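Long-range contact in Atg1 tMIT (Kluyveromyces marxianus, PDB 4P1N), which is the tandem MIT region of a serine/threonine protein kinase essential in autophagy, where the kinase is required for the formation of autophagosomes: residues B[99-111]-B[176-188]. Residues are numbered along the deposited sequence; the frame is centred on the assembly and turned at random.
Sequences KKLCMESLLLYLK and LDDEPTIFVEKLI
I182 meets helix 99-111 through both of its branches: CD1 rests 3.9 Å from M103 CB and about as far from K100 CG, while CG2 reaches L107 CD1 at 3.9 Å. Its CG2 lies anti to the backbone N and CG1 anti to the carbonyl carbon (chi1 -60°), which spreads the two arms along successive turns of the helix. V184 follows, its CB 4.1 Å from L107 CB and its CG2 against L108 CD2. L187 then sets both methyls against the aliphatic part of E104, with L187 CD2 3.7 Å from E104 CG, the two side chains meeting at about a right angle. The contact joins the tandem MIT domains: helix 95-129 belongs to the first, the loop before helix 184-204 and that helix to the second. Segments 99-111 and 184-188 cross at -89°, bringing V184, L187 and I188 across L107, L108 and K111. At the more open end, K99 NZ donates a hydrogen bond to E179 OE1 (3.1 Å), part of a salt bridge, on the syn side, although E179 is poorly ordered. Shortening K99 to an alanine removes the ammonium group and is likely to leave E179 without its charged mate and N168 OD1 without this donor. Further out, the carboxylate of E104 is held by a salt bridge from K31 to OE2 and a weak one from K100 to OE1, whereas K111 sends NZ to E235 and the carbonyl of L231.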
ATOM      1  N   LYS B  99      14.045   1.728 -26.340  1.00 71.82           N
ATOM      2  CA  LYS B  99      15.022   0.960 -25.567  1.00 71.16           C
ATOM      3  C   LYS B  99      15.502   1.743 -24.328  1.00 67.24           C
ATOM      4  O   LYS B  99      15.713   1.158 -23.265  1.00 60.97           O
ATOM      5  CB  LYS B  99      16.223   0.565 -26.396  1.00 75.25           C
ATOM      6  CG  LYS B  99      16.528  -0.913 -26.296  1.00 79.41           C
ATOM      7  CD  LYS B  99      17.993  -1.212 -26.554  1.00 84.66           C
ATOM      8  CE  LYS B  99      18.791  -1.146 -25.260  1.00 85.88           C
ATOM      9  NZ  LYS B  99      20.001  -2.007 -25.355  1.00 89.46           N
ATOM     10  N   LYS B 100      15.667   3.051 -24.481  1.00 65.26           N
ATOM     11  CA  LYS B 100      16.099   3.896 -23.383  1.00 68.27           C
ATOM     12  C   LYS B 100      15.036   3.955 -22.263  1.00 61.22           C
ATOM     13  O   LYS B 100      15.349   3.797 -21.085  1.00 59.80           O
ATOM     14  CB  LYS B 100      16.417   5.306 -23.894  1.00 74.15           C
ATOM     15  CG  LYS B 100      17.388   6.044 -22.995  1.00 79.57           C
ATOM     16  CD  LYS B 100      17.386   7.545 -23.231  1.00 84.62           C
ATOM     17  CE  LYS B 100      18.531   8.203 -22.462  1.00 87.34           C
ATOM     18  NZ  LYS B 100      18.146   9.505 -21.844  1.00 87.20           N
ATOM     19  N   LEU B 101      13.788   4.172 -22.650  1.00 56.49           N
ATOM     20  CA  LEU B 101      12.691   4.186 -21.723  1.00 57.47           C
ATOM     21  C   LEU B 101      12.509   2.850 -21.006  1.00 55.56           C
ATOM     22  O   LEU B 101      12.222   2.830 -19.816  1.00 50.71           O
ATOM     23  CB  LEU B 101      11.386   4.560 -22.430  1.00 60.55           C
ATOM     24  CG  LEU B 101      11.224   6.032 -22.813  1.00 63.52           C
ATOM     25  CD1 LEU B 101       9.995   6.201 -23.698  1.00 67.29           C
ATOM     26  CD2 LEU B 101      11.115   6.922 -21.597  1.00 60.50           C
ATOM     27  N   CYS B 102      12.650   1.751 -21.740  1.00 54.65           N
ATOM     28  CA  CYS B 102      12.478   0.418 -21.182  1.00 54.05           C
ATOM     29  C   CYS B 102      13.555   0.137 -20.116  1.00 53.51           C
ATOM     30  O   CYS B 102      13.227  -0.322 -18.988  1.00 47.01           O
ATOM     31  CB  CYS B 102      12.508  -0.651 -22.281  1.00 57.71           C
ATOM     32  SG  CYS B 102      10.975  -0.750 -23.246  1.00 62.02           S
ATOM     33  N   MET B 103      14.813   0.428 -20.459  1.00 50.58           N
ATOM     34  CA  MET B 103      15.890   0.299 -19.494  1.00 52.88           C
ATOM     35  C   MET B 103      15.684   1.170 -18.258  1.00 46.36           C
ATOM     36  O   MET B 103      15.862   0.700 -17.167  1.00 44.84           O
ATOM     37  CB  MET B 103      17.259   0.632 -20.096  1.00 56.26           C
ATOM     38  CG  MET B 103      18.161  -0.571 -20.226  1.00 65.18           C
ATOM     39  SD  MET B 103      18.648  -1.231 -18.622  1.00 65.02           S
ATOM     40  CE  MET B 103      20.439  -1.292 -18.806  1.00 71.72           C
ATOM     41  N   GLU B 104      15.365   2.435 -18.470  1.00 46.15           N
ATOM     42  CA  GLU B 104      15.164   3.403 -17.403  1.00 46.15           C
ATOM     43  C   GLU B 104      14.057   2.938 -16.469  1.00 43.94           C
ATOM     44  O   GLU B 104      14.248   2.899 -15.262  1.00 38.47           O
ATOM     45  CB  GLU B 104      14.848   4.779 -17.954  1.00 48.15           C
ATOM     46  CG  GLU B 104      16.077   5.525 -18.458  1.00 53.93           C
ATOM     47  CD  GLU B 104      15.770   6.832 -19.206  1.00 59.58           C
ATOM     48  OE1 GLU B 104      16.737   7.594 -19.471  1.00 63.27           O
ATOM     49  OE2 GLU B 104      14.596   7.094 -19.556  1.00 57.72           O
ATOM     50  N   SER B 105      12.938   2.528 -17.047  1.00 42.84           N
ATOM     51  CA  SER B 105      11.816   2.038 -16.269  1.00 40.60           C
ATOM     52  C   SER B 105      12.207   0.779 -15.473  1.00 37.81           C
ATOM     53  O   SER B 105      11.960   0.690 -14.275  1.00 34.53           O
ATOM     54  CB  SER B 105      10.592   1.805 -17.162  1.00 42.85           C
ATOM     55  OG  SER B 105       9.397   1.747 -16.364  1.00 48.20           O
ATOM     56  N   LEU B 106      12.875  -0.160 -16.109  1.00 38.20           N
ATOM     57  CA  LEU B 106      13.286  -1.376 -15.447  1.00 39.64           C
ATOM     58  C   LEU B 106      14.137  -1.092 -14.246  1.00 37.00           C
ATOM     59  O   LEU B 106      13.899  -1.651 -13.191  1.00 37.37           O
ATOM     60  CB  LEU B 106      14.133  -2.248 -16.375  1.00 43.96           C
ATOM     61  CG  LEU B 106      14.053  -3.763 -16.270  1.00 47.98           C
ATOM     62  CD1 LEU B 106      15.274  -4.359 -16.979  1.00 50.74           C
ATOM     63  CD2 LEU B 106      13.875  -4.361 -14.882  1.00 47.27           C
ATOM     64  N   LEU B 107      15.186  -0.301 -14.444  1.00 35.46           N
ATOM     65  CA  LEU B 107      16.096   0.052 -13.373  1.00 35.96           C
ATOM     66  C   LEU B 107      15.387   0.699 -12.176  1.00 33.15           C
ATOM     67  O   LEU B 107      15.714   0.406 -11.014  1.00 31.70           O
ATOM     68  CB  LEU B 107      17.213   0.994 -13.905  1.00 38.04           C
ATOM     69  CG  LEU B 107      18.161   0.380 -14.951  1.00 40.76           C
ATOM     70  CD1 LEU B 107      19.245   1.385 -15.308  1.00 41.96           C
ATOM     71  CD2 LEU B 107      18.763  -0.916 -14.454  1.00 41.28           C
ATOM     72  N   LEU B 108      14.420   1.566 -12.461  1.00 32.13           N
ATOM     73  CA  LEU B 108      13.600   2.201 -11.413  1.00 30.39           C
ATOM     74  C   LEU B 108      12.693   1.216 -10.729  1.00 28.60           C
ATOM     75  O   LEU B 108      12.481   1.316  -9.519  1.00 28.44           O
ATOM     76  CB  LEU B 108      12.782   3.363 -12.011  1.00 31.48           C
ATOM     77  CG  LEU B 108      13.679   4.495 -12.521  1.00 32.14           C
ATOM     78  CD1 LEU B 108      12.875   5.512 -13.297  1.00 32.44           C
ATOM     79  CD2 LEU B 108      14.467   5.153 -11.380  1.00 31.93           C
ATOM     80  N   TYR B 109      12.153   0.237 -11.453  1.00 28.53           N
ATOM     81  CA  TYR B 109      11.401  -0.799 -10.782  1.00 28.84           C
ATOM     82  C   TYR B 109      12.344  -1.635  -9.909  1.00 30.58           C
ATOM     83  O   TYR B 109      11.937  -2.082  -8.844  1.00 32.65           O
ATOM     84  CB  TYR B 109      10.615  -1.713 -11.750  1.00 29.49           C
ATOM     85  CG  TYR B 109       9.366  -1.112 -12.250  1.00 28.83           C
ATOM     86  CD1 TYR B 109       8.356  -0.692 -11.366  1.00 28.07           C
ATOM     87  CD2 TYR B 109       9.208  -0.838 -13.595  1.00 31.50           C
ATOM     88  CE1 TYR B 109       7.202  -0.074 -11.823  1.00 28.08           C
ATOM     89  CE2 TYR B 109       8.055  -0.196 -14.058  1.00 33.19           C
ATOM     90  CZ  TYR B 109       7.073   0.197 -13.169  1.00 31.44           C
ATOM     91  OH  TYR B 109       5.943   0.785 -13.661  1.00 33.73           O
ATOM     92  N   LEU B 110      13.568  -1.895 -10.351  1.00 30.40           N
ATOM     93  CA  LEU B 110      14.470  -2.720  -9.538  1.00 31.27           C
ATOM     94  C   LEU B 110      14.888  -1.980  -8.270  1.00 30.16           C
ATOM     95  O   LEU B 110      15.036  -2.578  -7.244  1.00 30.50           O
ATOM     96  CB  LEU B 110      15.720  -3.174 -10.288  1.00 32.85           C
ATOM     97  CG  LEU B 110      15.525  -4.088 -11.500  1.00 34.75           C
ATOM     98  CD1 LEU B 110      16.884  -4.335 -12.149  1.00 36.78           C
ATOM     99  CD2 LEU B 110      14.961  -5.455 -11.144  1.00 36.16           C
ATOM    100  N   LYS B 111      15.055  -0.669  -8.341  1.00 28.48           N
ATOM    101  CA  LYS B 111      15.319   0.072  -7.159  1.00 27.62           C
ATOM    102  C   LYS B 111      14.114   0.086  -6.226  1.00 27.61           C
ATOM    103  O   LYS B 111      14.271  -0.068  -4.990  1.00 27.44           O
ATOM    104  CB  LYS B 111      15.782   1.486  -7.506  1.00 28.94           C
ATOM    105  CG  LYS B 111      16.088   2.364  -6.313  1.00 28.91           C
ATOM    106  CD  LYS B 111      17.258   1.874  -5.475  1.00 30.14           C
ATOM    107  CE  LYS B 111      18.606   2.040  -6.189  1.00 32.79           C
ATOM    108  NZ  LYS B 111      19.556   1.115  -5.538  1.00 33.76           N
ATOM    109  N   LEU B 176      25.392  -1.710 -29.968  1.00105.79           N
ATOM    110  CA  LEU B 176      24.964  -2.178 -28.642  1.00101.03           C
ATOM    111  C   LEU B 176      26.107  -1.961 -27.645  1.00102.91           C
ATOM    112  O   LEU B 176      25.883  -1.604 -26.495  1.00 99.92           O
ATOM    113  CB  LEU B 176      24.589  -3.669 -28.689  1.00101.00           C
ATOM    114  CG  LEU B 176      23.982  -4.312 -27.435  1.00 97.69           C
ATOM    115  CD1 LEU B 176      22.604  -3.741 -27.154  1.00 94.83           C
ATOM    116  CD2 LEU B 176      23.902  -5.826 -27.572  1.00 98.31           C
ATOM    117  N   ASP B 177      27.335  -2.201 -28.102  1.00111.06           N
ATOM    118  CA  ASP B 177      28.538  -1.948 -27.313  1.00113.25           C
ATOM    119  C   ASP B 177      28.703  -0.452 -27.025  1.00111.34           C
ATOM    120  O   ASP B 177      29.110  -0.063 -25.929  1.00110.13           O
ATOM    121  CB  ASP B 177      29.770  -2.480 -28.066  1.00120.24           C
ATOM    122  CG  ASP B 177      31.053  -2.376 -27.257  1.00123.16           C
ATOM    123  OD1 ASP B 177      30.985  -2.318 -26.012  1.00123.15           O
ATOM    124  OD2 ASP B 177      32.140  -2.363 -27.876  1.00129.79           O
ATOM    125  N   ASP B 178      28.368   0.376 -28.012  1.00111.88           N
ATOM    126  CA  ASP B 178      28.611   1.820 -27.942  1.00112.14           C
ATOM    127  C   ASP B 178      27.614   2.592 -27.062  1.00108.69           C
ATOM    128  O   ASP B 178      27.979   3.625 -26.499  1.00108.25           O
ATOM    129  CB  ASP B 178      28.629   2.424 -29.352  1.00114.72           C
ATOM    130  N   GLU B 179      26.375   2.112 -26.937  1.00103.22           N
ATOM    131  CA  GLU B 179      25.342   2.855 -26.198  1.00102.59           C
ATOM    132  C   GLU B 179      25.863   3.356 -24.842  1.00 95.67           C
ATOM    133  O   GLU B 179      26.544   2.621 -24.127  1.00 95.86           O
ATOM    134  CB  GLU B 179      24.073   2.004 -25.990  1.00103.26           C
ATOM    135  CG  GLU B 179      23.310   1.709 -27.278  1.00108.75           C
ATOM    136  CD  GLU B 179      21.931   1.108 -27.054  1.00107.12           C
ATOM    137  OE1 GLU B 179      21.711   0.473 -25.998  1.00104.29           O
ATOM    138  OE2 GLU B 179      21.068   1.265 -27.950  1.00106.98           O
ATOM    139  N   PRO B 180      25.549   4.610 -24.486  1.00 92.21           N
ATOM    140  CA  PRO B 180      25.985   5.128 -23.184  1.00 89.69           C
ATOM    141  C   PRO B 180      25.342   4.309 -22.070  1.00 79.39           C
ATOM    142  O   PRO B 180      24.178   3.952 -22.210  1.00 75.71           O
ATOM    143  CB  PRO B 180      25.443   6.556 -23.183  1.00 91.68           C
ATOM    144  CG  PRO B 180      24.240   6.500 -24.069  1.00 91.90           C
ATOM    145  CD  PRO B 180      24.579   5.509 -25.141  1.00 93.00           C
ATOM    146  N   THR B 181      26.090   3.979 -21.014  1.00 75.08           N
ATOM    147  CA  THR B 181      25.568   3.113 -19.958  1.00 73.14           C
ATOM    148  C   THR B 181      24.597   3.911 -19.095  1.00 69.24           C
ATOM    149  O   THR B 181      24.894   5.024 -18.674  1.00 71.30           O
ATOM    150  CB  THR B 181      26.666   2.488 -19.064  1.00 74.00           C
ATOM    151  OG1 THR B 181      27.439   1.559 -19.826  1.00 77.29           O
ATOM    152  CG2 THR B 181      26.038   1.727 -17.885  1.00 71.85           C
ATOM    153  N   ILE B 182      23.426   3.338 -18.866  1.00 64.60           N
ATOM    154  CA  ILE B 182      22.413   3.981 -18.076  1.00 59.52           C
ATOM    155  C   ILE B 182      22.592   3.510 -16.661  1.00 57.51           C
ATOM    156  O   ILE B 182      22.617   2.304 -16.412  1.00 60.52           O
ATOM    157  CB  ILE B 182      21.009   3.672 -18.573  1.00 58.29           C
ATOM    158  CG1 ILE B 182      20.866   4.168 -20.012  1.00 60.71           C
ATOM    159  CG2 ILE B 182      19.983   4.358 -17.662  1.00 57.52           C
ATOM    160  CD1 ILE B 182      19.608   3.727 -20.723  1.00 60.35           C
ATOM    161  N   PHE B 183      22.782   4.475 -15.765  1.00 52.86           N
ATOM    162  CA  PHE B 183      22.939   4.249 -14.347  1.00 51.30           C
ATOM    163  C   PHE B 183      21.671   4.742 -13.649  1.00 47.30           C
ATOM    164  O   PHE B 183      21.233   5.890 -13.843  1.00 42.91           O
ATOM    165  CB  PHE B 183      24.099   5.065 -13.788  1.00 55.64           C
ATOM    166  CG  PHE B 183      25.462   4.535 -14.142  1.00 62.38           C
ATOM    167  CD1 PHE B 183      26.161   5.054 -15.221  1.00 64.80           C
ATOM    168  CD2 PHE B 183      26.068   3.541 -13.375  1.00 66.33           C
ATOM    169  CE1 PHE B 183      27.432   4.593 -15.541  1.00 67.14           C
ATOM    170  CE2 PHE B 183      27.354   3.083 -13.694  1.00 67.84           C
ATOM    171  CZ  PHE B 183      28.025   3.611 -14.778  1.00 67.72           C
ATOM    172  N   VAL B 184      21.114   3.900 -12.791  1.00 43.69           N
ATOM    173  CA  VAL B 184      19.949   4.294 -12.031  1.00 40.10           C
ATOM    174  C   VAL B 184      20.285   5.496 -11.115  1.00 40.98           C
ATOM    175  O   VAL B 184      19.433   6.339 -10.809  1.00 39.73           O
ATOM    176  CB  VAL B 184      19.408   3.115 -11.202  1.00 37.52           C
ATOM    177  CG1 VAL B 184      20.347   2.841 -10.017  1.00 39.44           C
ATOM    178  CG2 VAL B 184      17.998   3.459 -10.716  1.00 35.04           C
ATOM    179  N   GLU B 185      21.528   5.619 -10.674  1.00 42.66           N
ATOM    180  CA  GLU B 185      21.748   6.684  -9.708  1.00 44.37           C
ATOM    181  C   GLU B 185      21.758   8.060 -10.371  1.00 43.88           C
ATOM    182  O   GLU B 185      21.304   9.028  -9.780  1.00 44.36           O
ATOM    183  CB  GLU B 185      22.871   6.423  -8.690  1.00 44.48           C
ATOM    184  CG  GLU B 185      24.018   5.566  -9.042  1.00 46.73           C
ATOM    185  CD  GLU B 185      23.754   4.142  -9.398  1.00 45.28           C
ATOM    186  OE1 GLU B 185      23.840   3.255  -8.532  1.00 48.07           O
ATOM    187  OE2 GLU B 185      23.617   3.883 -10.602  1.00 45.16           O
ATOM    188  N   LYS B 186      22.127   8.103 -11.638  1.00 43.09           N
ATOM    189  CA  LYS B 186      22.021   9.315 -12.420  1.00 48.02           C
ATOM    190  C   LYS B 186      20.568   9.723 -12.686  1.00 44.99           C
ATOM    191  O   LYS B 186      20.202  10.883 -12.555  1.00 47.03           O
ATOM    192  CB  LYS B 186      22.766   9.128 -13.724  1.00 52.69           C
ATOM    193  CG  LYS B 186      22.780  10.370 -14.580  1.00 62.95           C
ATOM    194  CD  LYS B 186      22.239  10.135 -15.999  1.00 65.20           C
ATOM    195  CE  LYS B 186      23.080  10.884 -17.027  1.00 64.68           C
ATOM    196  NZ  LYS B 186      22.999  12.359 -16.806  1.00 67.24           N
ATOM    197  N   LEU B 187      19.738   8.757 -13.052  1.00 44.25           N
ATOM    198  CA  LEU B 187      18.281   8.934 -13.115  1.00 40.84           C
ATOM    199  C   LEU B 187      17.707   9.557 -11.838  1.00 36.90           C
ATOM    200  O   LEU B 187      17.004  10.532 -11.878  1.00 33.73           O
ATOM    201  CB  LEU B 187      17.622   7.564 -13.330  1.00 44.00           C
ATOM    202  CG  LEU B 187      17.090   7.135 -14.704  1.00 47.38           C
ATOM    203  CD1 LEU B 187      17.640   7.970 -15.841  1.00 47.65           C
ATOM    204  CD2 LEU B 187      17.266   5.637 -14.940  1.00 48.10           C
ATOM    205  N   ILE B 188      17.994   8.961 -10.694  1.00 37.27           N
ATOM    206  CA  ILE B 188      17.449   9.470  -9.431  1.00 35.16           C
ATOM    207  C   ILE B 188      17.952  10.898  -9.144  1.00 36.61           C
ATOM    208  O   ILE B 188      17.180  11.817  -8.813  1.00 35.07           O
ATOM    209  CB  ILE B 188      17.754   8.469  -8.285  1.00 34.46           C
ATOM    210  CG1 ILE B 188      16.938   7.164  -8.516  1.00 33.60           C
ATOM    211  CG2 ILE B 188      17.424   9.122  -6.933  1.00 33.49           C
ATOM    212  CD1 ILE B 188      17.545   5.888  -7.902  1.00 34.26           C
TER